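Local atomic coordinates of DegV family protein (Eubacterium eligens, PDB entry 3FDJ), a protein that is of unknown function but, as a member of the DegV family, probably binds a fatty acid in a cleft between its two lobes. Residues R46-L51 with H230-A235; S115-P120 with T153-S158; K160-L165 with S177-L182; D238-M243 with G269-S274. One frame throughout, in Å; residues are numbered along the deposited sequence. Where two conformers were deposited one is given.

Contact 1: R46-L51 with H230-A235; sequences RMLDIL and HVENEA
Leu48 reaches out from helix 44-52 to touch Val231 and Glu232 in the loop that follows strand 226-230. Along the side chain, CB leaves the helix toward the loop but is still 6.1 Å from Val231 CG1. CG lies anti to the carbonyl carbon (chi1 -67°), and its separation from Val231 CG1 falls to 4.9 Å. With chi2 at 173° the CD1 branch runs straight on and becomes the tip: Leu48 CD1 meets Val231 CG1 at 3.8 Å, and the same methyl lies 4.1 Å from Glu232 CD, the carboxylate carbon. The other branch, CD2, stays back at 4.7 Å from Val231 CG1. The touching pieces belong to different lobes, one built on the sheet that holds strand 5-9, the other on the sheet that holds strand 226-230. On the second lobe the loop is the strand-to-helix connection of a beta-alpha-beta unit, leading into helix 234-248. Asn233 is the N-cap of that helix, its OD1 taking the backbone N of Leu236, while its own N gives a bond to His230 ND1, 3.0 Å long and tilted 31° out of the ring plane. Beside the leucine the polar work is done by Arg268, which forms salt bridges with both Glu232 OE1 and Asp49 OD1 and probably offsets their like charges. Glu232 OE2 turns to His45 ND1, one residue before Arg46.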
loop_
_atom_site.group_PDB
_atom_site.type_symbol
_atom_site.label_atom_id
_atom_site.label_comp_id
_atom_site.label_asym_id
_atom_site.label_seq_id
_atom_site.Cartn_x
_atom_site.Cartn_y
_atom_site.Cartn_z
ATOM N N ARG A 46 -12.348 14.304 -7.229
ATOM C CA ARG A 46 -12.003 15.663 -7.611
ATOM C C ARG A 46 -10.498 15.824 -7.902
ATOM O O ARG A 46 -10.104 16.474 -8.876
ATOM C CB ARG A 46 -12.440 16.649 -6.513
ATOM C CG ARG A 46 -11.941 18.071 -6.716
ATOM C CD ARG A 46 -12.474 19.035 -5.646
ATOM N NE ARG A 46 -11.928 20.376 -5.837
ATOM C CZ ARG A 46 -10.729 20.791 -5.423
ATOM N NH1 ARG A 46 -9.901 19.987 -4.765
ATOM N NH2 ARG A 46 -10.348 22.039 -5.677
HETATM N N MSE A 47 -9.660 15.248 -7.044
HETATM C CA MSE A 47 -8.220 15.343 -7.239
HETATM C C MSE A 47 -7.814 14.712 -8.571
HETATM O O MSE A 47 -7.019 15.281 -9.313
HETATM C CB MSE A 47 -7.469 14.647 -6.101
HETATM C CG MSE A 47 -5.963 14.788 -6.211
HETATM SE SE MSE A 47 -5.039 13.700 -4.893
HETATM C CE MSE A 47 -5.406 11.913 -5.616
ATOM N N LEU A 48 -8.336 13.523 -8.854
ATOM C CA LEU A 48 -8.012 12.839 -10.103
ATOM C C LEU A 48 -8.469 13.660 -11.316
ATOM O O LEU A 48 -7.768 13.707 -12.331
ATOM C CB LEU A 48 -8.635 11.445 -10.133
ATOM C CG LEU A 48 -8.070 10.430 -9.126
ATOM C CD1 LEU A 48 -8.893 9.151 -9.147
ATOM C CD2 LEU A 48 -6.615 10.147 -9.411
ATOM N N ASP A 49 -9.643 14.286 -11.217
ATOM C CA ASP A 49 -10.134 15.147 -12.290
ATOM C C ASP A 49 -9.194 16.334 -12.493
ATOM O O ASP A 49 -8.905 16.711 -13.622
ATOM C CB ASP A 49 -11.567 15.656 -12.007
ATOM C CG ASP A 49 -12.661 14.604 -12.288
ATOM O OD1 ASP A 49 -12.356 13.464 -12.713
ATOM O OD2 ASP A 49 -13.857 14.927 -12.082
ATOM N N ILE A 50 -8.711 16.918 -11.401
ATOM C CA ILE A 50 -7.792 18.048 -11.492
ATOM C C ILE A 50 -6.488 17.622 -12.157
ATOM O O ILE A 50 -5.998 18.295 -13.078
ATOM C CB ILE A 50 -7.517 18.689 -10.112
ATOM C CG1 ILE A 50 -8.734 19.497 -9.657
ATOM C CG2 ILE A 50 -6.309 19.597 -10.158
ATOM C CD1 ILE A 50 -8.646 19.946 -8.210
ATOM N N LEU A 51 -5.948 16.486 -11.717
ATOM C CA LEU A 51 -4.683 16.004 -12.252
ATOM C C LEU A 51 -4.762 15.616 -13.723
ATOM O O LEU A 51 -3.836 15.894 -14.468
ATOM C CB LEU A 51 -4.149 14.833 -11.429
ATOM C CG LEU A 51 -3.742 15.248 -10.023
ATOM C CD1 LEU A 51 -3.525 14.037 -9.158
ATOM C CD2 LEU A 51 -2.517 16.137 -10.040
ATOM N N HIS A 230 -8.537 -0.633 -5.506
ATOM C CA HIS A 230 -8.749 -0.132 -6.831
ATOM C C HIS A 230 -8.930 1.369 -6.818
ATOM O O HIS A 230 -9.370 1.956 -5.821
ATOM C CB HIS A 230 -9.967 -0.802 -7.480
ATOM C CG HIS A 230 -11.256 -0.447 -6.826
ATOM N ND1 HIS A 230 -11.973 0.683 -7.163
ATOM C CD2 HIS A 230 -11.922 -1.029 -5.802
ATOM C CE1 HIS A 230 -13.043 0.759 -6.393
ATOM N NE2 HIS A 230 -13.036 -0.268 -5.559
ATOM N N VAL A 231 -8.590 1.979 -7.941
ATOM C CA VAL A 231 -8.760 3.402 -8.167
ATOM C C VAL A 231 -9.860 3.541 -9.204
ATOM O O VAL A 231 -9.599 3.478 -10.419
ATOM C CB VAL A 231 -7.492 4.050 -8.720
ATOM C CG1 VAL A 231 -7.691 5.573 -8.798
ATOM C CG2 VAL A 231 -6.266 3.667 -7.877
ATOM N N GLU A 232 -11.075 3.715 -8.715
ATOM C CA GLU A 232 -12.281 3.845 -9.561
ATOM C C GLU A 232 -12.362 2.702 -10.562
ATOM O O GLU A 232 -12.660 2.902 -11.735
ATOM C CB GLU A 232 -12.306 5.228 -10.230
ATOM C CG GLU A 232 -12.249 6.338 -9.179
ATOM C CD GLU A 232 -12.665 7.711 -9.686
ATOM O OE1 GLU A 232 -12.610 7.960 -10.911
ATOM O OE2 GLU A 232 -13.039 8.546 -8.837
ATOM N N ASN A 233 -12.083 1.492 -10.089
ATOM C CA ASN A 233 -12.262 0.310 -10.894
ATOM C C ASN A 233 -12.752 -0.858 -10.064
ATOM O O ASN A 233 -12.145 -1.916 -10.016
ATOM C CB ASN A 233 -10.988 -0.037 -11.628
ATOM C CG ASN A 233 -11.249 -0.860 -12.857
ATOM O OD1 ASN A 233 -12.388 -1.287 -13.084
ATOM N ND2 ASN A 233 -10.218 -1.060 -13.682
ATOM N N GLU A 234 -13.904 -0.650 -9.418
ATOM C CA GLU A 234 -14.515 -1.712 -8.627
ATOM C C GLU A 234 -14.868 -2.917 -9.505
ATOM O O GLU A 234 -14.784 -4.061 -9.052
ATOM C CB GLU A 234 -15.739 -1.167 -7.914
ATOM C CG GLU A 234 -16.304 -2.058 -6.851
ATOM C CD GLU A 234 -17.445 -1.388 -6.137
ATOM O OE1 GLU A 234 -17.353 -0.156 -5.862
ATOM O OE2 GLU A 234 -18.450 -2.072 -5.881
ATOM N N ALA A 235 -15.200 -2.655 -10.773
ATOM C CA ALA A 235 -15.597 -3.714 -11.693
ATOM C C ALA A 235 -14.486 -4.729 -11.874
ATOM O O ALA A 235 -14.717 -5.931 -11.747
ATOM C CB ALA A 235 -16.026 -3.124 -13.044
#

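Contact 2: S115-P120 with T153-S158; sequences SKSTGP and TRLFCS
Leu155 fills the meeting point here: its side chain rises from strand 153-159 into the bend formed by Ser117, Thr118 and Pro120. The apolar contacts are the looser ones. Leu155 CD1 faces the proline ring at Pro120 CG, 4.3 Å away, and the methyl CG2 of Thr118 at 4.1 Å, the threonine and leucine side chains lying askew to each other. The contacts of carbon with oxygen are closer. Ser117 OG sits 3.2 Å from Leu155 CD1 and 3.7 Å from Leu155 CB, lying alongside the leucine stem, and the backbone oxygen Thr118 O comes within 3.4 Å of Leu155 CD1. Leucine CG extends away from the backbone N (chi1 178°), but chi2, at 143°, is some way from a staggered value, a twist that goes with a methyl fitted among three residues. Polar bonding runs within the loop and to its neighbours. Ser115 OG accepts from Ser117 N at 3.1 Å, an ST turn that shapes the loop after strand 109-114, and Gly119 then serves as N-cap of helix 120-134. Gln121, in the first turn of that helix, bonds Ser117 OG through OE1 and Thr153 OG1 through NE2, tying loop and strand together beside the leucine. A hexaethylene glycol, probably from the crystallisation liquor, lies about 4 Å from the Leu155 side chain and may mark the pocket in which DegV relatives hold a fatty acid. A methyl with one hydroxyl and one carbonyl oxygen close to it implies a mixed lining: 115-120 offers both oxygens and carbons, the strand its leucine.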
loop_
_atom_site.group_PDB
_atom_site.type_symbol
_atom_site.label_atom_id
_atom_site.label_comp_id
_atom_site.label_asym_id
_atom_site.label_seq_id
_atom_site.Cartn_x
_atom_site.Cartn_y
_atom_site.Cartn_z
ATOM N N SER A 115 7.582 -1.946 5.004
ATOM C CA SER A 115 6.767 -2.987 4.372
ATOM C C SER A 115 7.391 -3.546 3.118
ATOM O O SER A 115 6.941 -4.591 2.660
ATOM C CB SER A 115 5.379 -2.468 4.014
ATOM O OG SER A 115 5.424 -1.500 2.975
ATOM N N LYS A 116 8.367 -2.834 2.532
ATOM C CA LYS A 116 8.936 -3.204 1.238
ATOM C C LYS A 116 7.847 -3.223 0.148
ATOM O O LYS A 116 8.007 -3.833 -0.902
ATOM C CB LYS A 116 9.634 -4.556 1.321
ATOM C CG LYS A 116 10.628 -4.703 2.468
ATOM C CD LYS A 116 11.270 -6.086 2.354
ATOM C CE LYS A 116 12.105 -6.477 3.533
ATOM N NZ LYS A 116 12.795 -7.768 3.215
ATOM N N SER A 117 6.762 -2.514 0.394
ATOM C CA SER A 117 5.648 -2.514 -0.512
ATOM C C SER A 117 4.734 -1.301 -0.278
ATOM O O SER A 117 5.206 -0.215 0.047
ATOM C CB SER A 117 4.896 -3.838 -0.327
ATOM O OG SER A 117 3.949 -4.064 -1.373
ATOM N N THR A 118 3.436 -1.489 -0.495
ATOM C CA THR A 118 2.451 -0.413 -0.399
ATOM C C THR A 118 1.064 -1.028 -0.305
ATOM O O THR A 118 0.892 -2.241 -0.505
ATOM C CB THR A 118 2.519 0.515 -1.627
ATOM O OG1 THR A 118 1.851 1.747 -1.324
ATOM C CG2 THR A 118 1.903 -0.160 -2.882
ATOM N N GLY A 119 0.083 -0.182 -0.008
ATOM C CA GLY A 119 -1.323 -0.511 -0.146
ATOM C C GLY A 119 -1.720 -1.812 0.500
ATOM O O GLY A 119 -1.552 -1.977 1.710
ATOM N N PRO A 120 -2.272 -2.747 -0.300
ATOM C CA PRO A 120 -2.830 -3.930 0.322
ATOM C C PRO A 120 -1.835 -4.810 1.049
ATOM O O PRO A 120 -2.237 -5.554 1.940
ATOM C CB PRO A 120 -3.494 -4.681 -0.846
ATOM C CG PRO A 120 -2.828 -4.166 -2.051
ATOM C CD PRO A 120 -2.556 -2.711 -1.735
ATOM N N THR A 153 4.243 -13.165 1.787
ATOM C CA THR A 153 3.247 -12.261 1.204
ATOM C C THR A 153 3.805 -11.687 -0.112
ATOM O O THR A 153 5.018 -11.571 -0.262
ATOM C CB THR A 153 2.831 -11.089 2.154
ATOM O OG1 THR A 153 3.952 -10.225 2.389
ATOM C CG2 THR A 153 2.293 -11.610 3.500
ATOM N N ARG A 154 2.917 -11.343 -1.052
ATOM C CA ARG A 154 3.291 -10.792 -2.336
ATOM C C ARG A 154 2.330 -9.697 -2.735
ATOM O O ARG A 154 1.212 -9.631 -2.223
ATOM C CB ARG A 154 3.254 -11.857 -3.416
ATOM C CG ARG A 154 4.312 -12.953 -3.262
ATOM C CD ARG A 154 5.756 -12.463 -3.466
ATOM N NE ARG A 154 5.952 -11.839 -4.772
ATOM C CZ ARG A 154 6.207 -12.460 -5.920
ATOM N NH1 ARG A 154 6.347 -13.781 -5.975
ATOM N NH2 ARG A 154 6.360 -11.734 -7.038
ATOM N N LEU A 155 2.769 -8.864 -3.668
ATOM C CA LEU A 155 1.933 -7.838 -4.246
ATOM C C LEU A 155 2.032 -7.863 -5.757
ATOM O O LEU A 155 3.127 -7.969 -6.312
ATOM C CB LEU A 155 2.341 -6.451 -3.736
ATOM C CG LEU A 155 1.554 -5.271 -4.325
ATOM C CD1 LEU A 155 1.335 -4.199 -3.247
ATOM C CD2 LEU A 155 2.234 -4.688 -5.535
ATOM N N PHE A 156 0.890 -7.713 -6.415
ATOM C CA PHE A 156 0.842 -7.524 -7.851
ATOM C C PHE A 156 -0.044 -6.329 -8.163
ATOM O O PHE A 156 -0.978 -6.006 -7.396
ATOM C CB PHE A 156 0.294 -8.775 -8.545
ATOM C CG PHE A 156 1.134 -9.993 -8.344
ATOM C CD1 PHE A 156 2.299 -10.188 -9.095
ATOM C CD2 PHE A 156 0.799 -10.932 -7.376
ATOM C CE1 PHE A 156 3.105 -11.295 -8.879
ATOM C CE2 PHE A 156 1.599 -12.052 -7.179
ATOM C CZ PHE A 156 2.752 -12.229 -7.919
ATOM N N CYS A 157 0.220 -5.675 -9.286
ATOM C CA CYS A 157 -0.592 -4.546 -9.686
ATOM C C CYS A 157 -0.825 -4.577 -11.184
ATOM O O CYS A 157 -0.079 -5.209 -11.917
ATOM C CB CYS A 157 0.044 -3.227 -9.261
ATOM S SG CYS A 157 1.617 -2.902 -9.995
ATOM N N SER A 158 -1.878 -3.908 -11.611
ATOM C CA SER A 158 -2.103 -3.632 -13.025
ATOM C C SER A 158 -2.470 -2.162 -13.179
ATOM O O SER A 158 -3.477 -1.696 -12.619
ATOM C CB SER A 158 -3.210 -4.528 -13.561
ATOM O OG SER A 158 -3.362 -4.321 -14.958
#

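Contact 3: K160-L165 with S177-L182; sequences KSLHNL and SAAEVL. With NA (sodium ion), chain E.
Ala179 O is gripped by a sodium ion and two waters, and it lies next to Lys160 O, which binds the same ion. The sodium sits 2.4 Å from Ala179 O and 2.6 Å from Lys160 O, and the two oxygens subtend about 79° at the metal. They are only 3.2 Å apart, a spacing that would be awkward for two carbonyls without something positive between them. Ile184 O supplies a third backbone oxygen, and waters 3 and 4 complete the five ligands of the site. Water 1 works on the same pair without touching the metal: it donates to Lys160 O and to Ala179 O, each at 2.6 Å. Water 2 joins Ser161 OG, 3.0 Å away, to Ala179 O by a long, weak bond. Ser161 OG also takes a weak bond from His163 N at the start of helix 163-167.

Beside this polar patch the two segments pack through methyls. Leu162 CD1 presses on Ala179 CB at 3.3 Å, tighter than a usual carbon contact. Leucine CG stands beside its backbone N (chi1 -67°), and from there the branch swings across to the alanine. Val186 of strand 184-190 touches both residues. Lys160 binds the metal through its carbonyl, not its amine. Since every protein ligand is a neutral main-chain carbonyl, within the first shell the ion's charge is probably met by carbonyl and water dipoles, and the ion probably ties the chain just after strand 153-159 to the loop at Ala179 and the start of strand 184-190.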
loop_
_atom_site.group_PDB
_atom_site.type_symbol
_atom_site.label_atom_id
_atom_site.label_comp_id
_atom_site.label_asym_id
_atom_site.label_seq_id
_atom_site.Cartn_x
_atom_site.Cartn_y
_atom_site.Cartn_z
ATOM N N LYS A 160 -3.054 1.282 -15.673
ATOM C CA LYS A 160 -3.429 1.743 -16.996
ATOM C C LYS A 160 -2.626 2.956 -17.417
ATOM O O LYS A 160 -2.579 3.295 -18.609
ATOM C CB LYS A 160 -4.929 2.073 -17.043
ATOM C CG LYS A 160 -5.804 0.876 -16.688
ATOM C CD LYS A 160 -7.265 1.095 -17.070
ATOM C CE LYS A 160 -8.093 -0.165 -16.800
ATOM N NZ LYS A 160 -9.467 -0.025 -17.339
ATOM N N SER A 161 -2.034 3.631 -16.444
ATOM C CA SER A 161 -1.131 4.757 -16.699
ATOM C C SER A 161 -0.077 4.808 -15.608
ATOM O O SER A 161 -0.402 4.595 -14.443
ATOM C CB SER A 161 -1.913 6.067 -16.739
ATOM O OG SER A 161 -1.033 7.202 -16.760
ATOM N N LEU A 162 1.165 5.098 -15.997
ATOM C CA LEU A 162 2.291 5.210 -15.081
ATOM C C LEU A 162 2.933 6.589 -15.180
ATOM O O LEU A 162 4.091 6.768 -14.829
ATOM C CB LEU A 162 3.318 4.101 -15.359
ATOM C CG LEU A 162 2.809 2.680 -15.046
ATOM C CD1 LEU A 162 2.072 2.096 -16.229
ATOM C CD2 LEU A 162 3.950 1.768 -14.620
ATOM N N HIS A 163 2.151 7.587 -15.604
ATOM C CA HIS A 163 2.687 8.921 -15.812
ATOM C C HIS A 163 3.188 9.547 -14.496
ATOM O O HIS A 163 4.268 10.145 -14.454
ATOM C CB HIS A 163 1.606 9.795 -16.430
ATOM C CG HIS A 163 2.003 11.218 -16.593
ATOM N ND1 HIS A 163 2.894 11.632 -17.556
ATOM C CD2 HIS A 163 1.611 12.333 -15.930
ATOM C CE1 HIS A 163 3.049 12.941 -17.468
ATOM N NE2 HIS A 163 2.273 13.393 -16.497
ATOM N N ASN A 164 2.401 9.413 -13.439
ATOM C CA ASN A 164 2.789 9.996 -12.142
ATOM C C ASN A 164 4.006 9.307 -11.512
ATOM O O ASN A 164 4.910 9.970 -10.962
ATOM C CB ASN A 164 1.579 10.046 -11.195
ATOM C CG ASN A 164 0.495 10.979 -11.699
ATOM O OD1 ASN A 164 0.774 11.911 -12.455
ATOM N ND2 ASN A 164 -0.744 10.730 -11.298
ATOM N N LEU A 165 4.059 7.982 -11.589
ATOM C CA LEU A 165 5.267 7.260 -11.211
ATOM C C LEU A 165 6.481 7.742 -12.007
ATOM O O LEU A 165 7.526 8.044 -11.437
ATOM C CB LEU A 165 5.102 5.745 -11.402
ATOM C CG LEU A 165 4.223 5.034 -10.384
ATOM C CD1 LEU A 165 3.689 3.724 -10.991
ATOM C CD2 LEU A 165 4.938 4.803 -9.056
ATOM N N SER A 177 6.071 3.802 -20.863
ATOM C CA SER A 177 5.609 4.053 -22.233
ATOM C C SER A 177 4.616 3.011 -22.739
ATOM O O SER A 177 3.788 3.323 -23.578
ATOM C CB SER A 177 6.771 4.178 -23.220
ATOM O OG SER A 177 7.404 2.933 -23.391
ATOM N N ALA A 178 4.700 1.787 -22.240
ATOM C CA ALA A 178 3.769 0.743 -22.659
ATOM C C ALA A 178 2.317 1.142 -22.410
ATOM O O ALA A 178 1.434 0.895 -23.259
ATOM C CB ALA A 178 4.064 -0.555 -21.937
ATOM N N ALA A 179 2.096 1.764 -21.253
ATOM C CA ALA A 179 0.757 2.080 -20.801
ATOM C C ALA A 179 0.247 3.330 -21.480
ATOM O O ALA A 179 -0.908 3.671 -21.303
ATOM C CB ALA A 179 0.699 2.214 -19.249
ATOM N N GLU A 180 1.079 3.995 -22.286
ATOM C CA GLU A 180 0.627 5.156 -23.037
ATOM C C GLU A 180 -0.320 4.766 -24.160
ATOM O O GLU A 180 -1.070 5.615 -24.648
ATOM C CB GLU A 180 1.822 5.960 -23.579
ATOM C CG GLU A 180 2.576 6.706 -22.473
ATOM C CD GLU A 180 3.977 7.180 -22.888
ATOM O OE1 GLU A 180 4.263 7.283 -24.101
ATOM O OE2 GLU A 180 4.806 7.435 -21.982
ATOM N N VAL A 181 -0.281 3.498 -24.587
ATOM C CA VAL A 181 -1.167 2.994 -25.634
ATOM C C VAL A 181 -2.542 2.695 -25.024
ATOM O O VAL A 181 -2.633 2.042 -23.981
ATOM C CB VAL A 181 -0.587 1.721 -26.298
ATOM C CG1 VAL A 181 -1.592 1.059 -27.247
ATOM C CG2 VAL A 181 0.698 2.073 -27.050
ATOM N N LEU A 182 -3.601 3.189 -25.668
ATOM C CA LEU A 182 -4.967 3.042 -25.120
ATOM C C LEU A 182 -5.375 1.574 -25.066
ATOM O O LEU A 182 -5.330 0.873 -26.080
ATOM C CB LEU A 182 -5.973 3.808 -25.971
ATOM C CG LEU A 182 -7.406 3.868 -25.416
ATOM C CD1 LEU A 182 -7.464 4.748 -24.157
ATOM C CD2 LEU A 182 -8.350 4.355 -26.477
HETATM NA NA NA E . -2.928 2.363 -20.980
HETATM O O HOH W 1 -2.328 5.419 -20.105
HETATM O O HOH W 2 -0.136 6.520 -19.582
HETATM O O HOH W 3 -4.952 1.739 -20.762
HETATM O O HOH W 4 -3.816 4.403 -21.472
#

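Contact 4: D238-M243 with G269-S274; sequences DKIADM and GGIILS
This is a buried, wholly apolar helix-on-sheet contact in the lobe whose mixed sheet includes strand 271-276, with helix 234-248 lying over that strand. A single helix residue, Ile240, carries it, and it uses both its branches. The longer branch ends at CD1, which meets Ile271 CG2 at 3.7 Å; the two side chains lie alongside, pointing opposite ways. Ile271 has a second conformer, and this touch describes one of the two. The shorter branch, CG2, touches Leu273 CD2 at 3.8 Å, and there the side chains run at a slant. One torsion accounts for both touches: with chi1 at -67°, Ile240 CG1 stands beside the backbone N while CG2 lies anti to it, splaying the two methyls over two strand positions. Ile271 and Leu273 are two residues apart and both point toward the helix, whereas Ile272 between them points to the far side of the sheet, where Pro120 meets it. Leu273 CG is flanked by both its backbone N and its carbonyl carbon (chi1 81°), lifting CD2 up to the isoleucine. Ile240 CA and Leu273 CA are 9.3 Å apart, a gap the side chains bridge. Ile240 also packs on Ile228 of strand 226-230 and on Leu209 and Leu212 of helix 205-219, whose Asp205 forms a salt bridge with Lys239. Helix 234-248 connects the parallel neighbours 226-230 and 253-257, so the arrangement is that of a beta-alpha-beta crossover whose helix also covers the adjoining antiparallel strand.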
loop_
_atom_site.group_PDB
_atom_site.type_symbol
_atom_site.label_atom_id
_atom_site.label_comp_id
_atom_site.label_asym_id
_atom_site.label_seq_id
_atom_site.Cartn_x
_atom_site.Cartn_y
_atom_site.Cartn_z
ATOM N N ASP A 238 -13.605 -6.635 -8.556
ATOM C CA ASP A 238 -14.591 -7.685 -8.317
ATOM C C ASP A 238 -14.372 -8.888 -9.236
ATOM O O ASP A 238 -14.491 -10.022 -8.793
ATOM C CB ASP A 238 -16.027 -7.149 -8.478
ATOM C CG ASP A 238 -16.481 -6.272 -7.314
ATOM O OD1 ASP A 238 -15.751 -6.158 -6.285
ATOM O OD2 ASP A 238 -17.596 -5.691 -7.431
ATOM N N LYS A 239 -14.014 -8.655 -10.498
ATOM C CA LYS A 239 -13.699 -9.781 -11.412
ATOM C C LYS A 239 -12.509 -10.607 -10.926
ATOM O O LYS A 239 -12.527 -11.830 -10.998
ATOM C CB LYS A 239 -13.350 -9.296 -12.818
ATOM C CG LYS A 239 -14.468 -8.774 -13.635
ATOM C CD LYS A 239 -13.935 -8.383 -15.035
ATOM C CE LYS A 239 -14.974 -7.653 -15.810
ATOM N NZ LYS A 239 -14.467 -7.249 -17.144
ATOM N N ILE A 240 -11.478 -9.918 -10.461
ATOM C CA ILE A 240 -10.280 -10.566 -9.922
ATOM C C ILE A 240 -10.665 -11.391 -8.691
ATOM O O ILE A 240 -10.292 -12.560 -8.568
ATOM C CB ILE A 240 -9.197 -9.543 -9.582
ATOM C CG1 ILE A 240 -8.653 -8.883 -10.864
ATOM C CG2 ILE A 240 -8.039 -10.231 -8.799
ATOM C CD1 ILE A 240 -7.809 -7.596 -10.627
ATOM N N ALA A 241 -11.424 -10.784 -7.781
ATOM C CA ALA A 241 -11.837 -11.477 -6.573
ATOM C C ALA A 241 -12.627 -12.744 -6.928
ATOM O O ALA A 241 -12.407 -13.803 -6.335
ATOM C CB ALA A 241 -12.683 -10.543 -5.668
ATOM N N ASP A 242 -13.532 -12.644 -7.894
ATOM C CA ASP A 242 -14.326 -13.813 -8.322
ATOM C C ASP A 242 -13.439 -14.925 -8.897
ATOM O O ASP A 242 -13.648 -16.113 -8.617
ATOM C CB ASP A 242 -15.356 -13.414 -9.392
ATOM C CG ASP A 242 -16.602 -12.751 -8.803
ATOM O OD1 ASP A 242 -16.836 -12.840 -7.573
ATOM O OD2 ASP A 242 -17.358 -12.124 -9.580
HETATM N N MSE A 243 -12.473 -14.525 -9.732
HETATM C CA MSE A 243 -11.555 -15.467 -10.334
HETATM C C MSE A 243 -10.785 -16.229 -9.254
HETATM O O MSE A 243 -10.645 -17.459 -9.331
HETATM C CB MSE A 243 -10.577 -14.739 -11.260
HETATM C CG MSE A 243 -9.544 -15.631 -11.904
HETATM SE SE MSE A 243 -7.919 -15.958 -10.848
HETATM C CE MSE A 243 -6.967 -14.258 -11.020
ATOM N N GLY A 269 -8.229 3.655 -12.894
ATOM C CA GLY A 269 -8.321 2.339 -13.498
ATOM C C GLY A 269 -7.452 1.310 -12.804
ATOM O O GLY A 269 -7.597 0.107 -13.020
ATOM N N GLY A 270 -6.510 1.768 -11.992
ATOM C CA GLY A 270 -5.506 0.893 -11.433
ATOM C C GLY A 270 -6.025 -0.070 -10.380
ATOM O O GLY A 270 -7.022 0.217 -9.661
ATOM N N ILE A 271 -5.358 -1.226 -10.312
ATOM C CA ILE A 271 -5.620 -2.268 -9.321
ATOM C C ILE A 271 -4.318 -2.606 -8.600
ATOM O O ILE A 271 -3.258 -2.648 -9.230
ATOM C CB ILE A 271 -6.137 -3.552 -10.006
ATOM C CG1 ILE A 271 -7.513 -3.312 -10.644
ATOM C CG2 ILE A 271 -6.156 -4.727 -9.022
ATOM C CD1 ILE A 271 -8.612 -3.089 -9.655
ATOM N N ILE A 272 -4.384 -2.850 -7.296
ATOM C CA ILE A 272 -3.256 -3.427 -6.568
ATOM C C ILE A 272 -3.794 -4.551 -5.687
ATOM O O ILE A 272 -4.814 -4.387 -5.025
ATOM C CB ILE A 272 -2.544 -2.405 -5.664
ATOM C CG1 ILE A 272 -2.319 -1.060 -6.367
ATOM C CG2 ILE A 272 -1.232 -3.003 -5.155
ATOM C CD1 ILE A 272 -1.745 0.006 -5.432
ATOM N N LEU A 273 -3.111 -5.683 -5.679
ATOM C CA LEU A 273 -3.509 -6.782 -4.839
ATOM C C LEU A 273 -2.369 -7.349 -4.049
ATOM O O LEU A 273 -1.220 -7.324 -4.477
ATOM C CB LEU A 273 -4.230 -7.887 -5.618
ATOM C CG LEU A 273 -3.532 -8.951 -6.425
ATOM C CD1 LEU A 273 -2.905 -10.062 -5.511
ATOM C CD2 LEU A 273 -4.556 -9.586 -7.385
ATOM N N SER A 274 -2.686 -7.823 -2.863
ATOM C CA SER A 274 -1.723 -8.520 -2.059
ATOM C C SER A 274 -2.298 -9.802 -1.497
ATOM O O SER A 274 -3.515 -9.908 -1.270
ATOM C CB SER A 274 -1.205 -7.609 -0.952
ATOM O OG SER A 274 -0.164 -8.257 -0.250
#

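Contact 2 lies deepest, its centre about 6 Å from the centre of the chain; contacts 4 and 1 are also buried but farther out, at about 14 and 16 Å. Contact 3 is partly buried, at about 20 Å, and depends on a metal and water. Contacts 2 and 4 share a sheet, where strands 153-159 and 271-276 are neighbours: Phe156 O and Leu273 N probably bond. Contact 4 is purely aliphatic under a helix, while contact 2 mixes methyls with oxygens between the lobes. Contacts 1 and 4 share helix 234-248, with two probable backbone bonds between Val231 and Gly269 and Gly270. Contact 1 links the lobes through one leucine with charges at its margin. Lys160 of contact 3 packs beside its Asn233.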